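Local structure of O-methyltransferase (Coxiella burnetii, 3TR6) at residues Y18-Q21 against V22-E26. The protein probably transfers methyl groups from S-adenosylmethionine to hydroxyl oxygens of a substrate, and binds S-adenosylhomocysteine and a nickel ion in the crystal. Residues are numbered along the deposited sequence; the frame is centred on the assembly and turned at random.
Sequences YLLQ and VSLRE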
loop_
_atom_site.group_PDB
_atom_site.type_symbol
_atom_site.label_atom_id
_atom_site.label_comp_id
_atom_site.label_asym_id
_atom_site.label_seq_id
_atom_site.Cartn_x
_atom_site.Cartn_y
_atom_site.Cartn_z
ATOM N N TYR A 18 -6.060 11.215 -13.789
ATOM C CA TYR A 18 -7.262 10.407 -13.659
ATOM C C TYR A 18 -7.264 9.686 -12.318
ATOM O O TYR A 18 -8.299 9.569 -11.664
ATOM C CB TYR A 18 -7.377 9.395 -14.801
ATOM C CG TYR A 18 -8.459 8.377 -14.555
ATOM C CD1 TYR A 18 -9.785 8.672 -14.830
ATOM C CD2 TYR A 18 -8.159 7.129 -14.015
ATOM C CE1 TYR A 18 -10.779 7.758 -14.588
ATOM C CE2 TYR A 18 -9.155 6.205 -13.769
ATOM C CZ TYR A 18 -10.464 6.526 -14.059
ATOM O OH TYR A 18 -11.478 5.626 -13.827
ATOM N N LEU A 19 -6.095 9.202 -11.915
ATOM C CA LEU A 19 -5.960 8.483 -10.653
ATOM C C LEU A 19 -6.367 9.366 -9.480
ATOM O O LEU A 19 -7.117 8.937 -8.602
ATOM C CB LEU A 19 -4.527 7.974 -10.480
ATOM C CG LEU A 19 -4.196 7.158 -9.232
ATOM C CD1 LEU A 19 -3.045 6.210 -9.512
ATOM C CD2 LEU A 19 -3.873 8.065 -8.050
ATOM N N LEU A 20 -5.878 10.601 -9.468
ATOM C CA LEU A 20 -6.240 11.544 -8.419
ATOM C C LEU A 20 -7.745 11.803 -8.412
ATOM O O LEU A 20 -8.349 11.974 -7.352
ATOM C CB LEU A 20 -5.482 12.862 -8.576
ATOM C CG LEU A 20 -3.959 12.814 -8.479
ATOM C CD1 LEU A 20 -3.379 14.211 -8.657
ATOM C CD2 LEU A 20 -3.517 12.214 -7.156
ATOM N N GLN A 21 -8.347 11.825 -9.595
ATOM C CA GLN A 21 -9.771 12.115 -9.717
ATOM C C GLN A 21 -10.649 11.013 -9.139
ATOM O O GLN A 21 -11.784 11.265 -8.742
ATOM C CB GLN A 21 -10.145 12.370 -11.177
ATOM C CG GLN A 21 -9.543 13.645 -11.749
ATOM C CD GLN A 21 -9.724 13.759 -13.252
ATOM O OE1 GLN A 21 -10.379 12.922 -13.876
ATOM N NE2 GLN A 21 -9.137 14.797 -13.841
ATOM N N VAL A 22 -10.126 9.792 -9.097
ATOM C CA VAL A 22 -10.898 8.663 -8.595
ATOM C C VAL A 22 -10.345 8.084 -7.300
ATOM O O VAL A 22 -10.760 7.003 -6.881
ATOM C CB VAL A 22 -11.014 7.531 -9.641
ATOM C CG1 VAL A 22 -11.782 8.015 -10.855
ATOM C CG2 VAL A 22 -9.633 7.009 -10.028
ATOM N N SER A 23 -9.418 8.795 -6.662
ATOM C CA SER A 23 -8.837 8.288 -5.421
ATOM C C SER A 23 -8.590 9.347 -4.341
ATOM O O SER A 23 -8.828 9.093 -3.160
ATOM C CB SER A 23 -7.551 7.498 -5.703
ATOM O OG SER A 23 -6.466 8.353 -6.011
ATOM N N LEU A 24 -8.109 10.523 -4.737
ATOM C CA LEU A 24 -7.695 11.536 -3.762
ATOM C C LEU A 24 -8.872 12.179 -3.033
ATOM O O LEU A 24 -9.667 12.897 -3.635
ATOM C CB LEU A 24 -6.840 12.619 -4.424
ATOM C CG LEU A 24 -6.410 13.780 -3.519
ATOM C CD1 LEU A 24 -5.517 13.277 -2.394
ATOM C CD2 LEU A 24 -5.704 14.859 -4.328
ATOM N N ARG A 25 -8.967 11.918 -1.733
ATOM C CA ARG A 25 -10.017 12.486 -0.893
ATOM C C ARG A 25 -9.410 13.422 0.146
ATOM O O ARG A 25 -9.471 13.146 1.345
ATOM C CB ARG A 25 -10.769 11.382 -0.153
ATOM C CG ARG A 25 -11.460 10.355 -1.022
ATOM C CD ARG A 25 -12.090 9.298 -0.129
ATOM N NE ARG A 25 -12.955 8.365 -0.843
ATOM C CZ ARG A 25 -13.670 7.419 -0.245
ATOM N NH1 ARG A 25 -13.624 7.290 1.074
ATOM N NH2 ARG A 25 -14.435 6.605 -0.960
ATOM N N GLU A 26 -8.825 14.525 -0.308
ATOM C CA GLU A 26 -8.128 15.436 0.594
ATOM C C GLU A 26 -9.096 16.213 1.478
ATOM O O GLU A 26 -10.000 16.880 0.980
ATOM C CB GLU A 26 -7.253 16.407 -0.198
ATOM C CG GLU A 26 -6.247 17.157 0.651
ATOM C CD GLU A 26 -5.449 18.157 -0.148
ATOM O OE1 GLU A 26 -4.276 18.408 0.201
ATOM O OE2 GLU A 26 -5.997 18.696 -1.129
#
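Leu-19 O receives two donors at the C-terminal end of helix 13-21. Ser-23 OG lies 2.7 Å from Leu-19 O, whereas Val-22 N is 3.2 Å from Leu-19 O with an N-H...O angle of 140°. The two approach from opposite faces of the carbonyl plane, and neither sits on a lone pair. Val-22 N also bonds weakly to Tyr-18 O, so that its i-3 bond is joined by a weaker alpha-helical one. A chi1 of 75° sets the serine hydroxyl between its own backbone N and carbonyl carbon, turning it back onto the last helical turn, where Leu-19 CD2 lies next to OG. One residue on, Leu-20 O is taken by Leu-24 N at 3.0 Å (N-H...O 151°); Ser-23 N adds a longer, weak bond to this oxygen.

Apolar contacts flank these bonds. Val-22 CG1 makes an off-centre CH-pi contact with the Tyr-18 ring, 4.2 Å from the centroid. With CG anti to the backbone N, the tyrosine ring meets the valine methyls at an oblique angle. Leu-20 CD2 meets Leu-24 CB at 4.3 Å.

Further out, Tyr-18 OH is hydrogen-bonded to Asn-198 of the second subunit, and Leu-24 O to Tyr-202 of that subunit. Gln-54 of helix 50-63 binds Ser-23 O and Arg-25 N.

Val-22 is the first residue to depart from helical backbone angles. Donors from residues 22-24 fill the carbonyls of the final turn while the chain runs out toward helix 28-40. The serine hydroxyl thus ties the helix end to an exit segment bonded to both helix 50-63 and the second subunit.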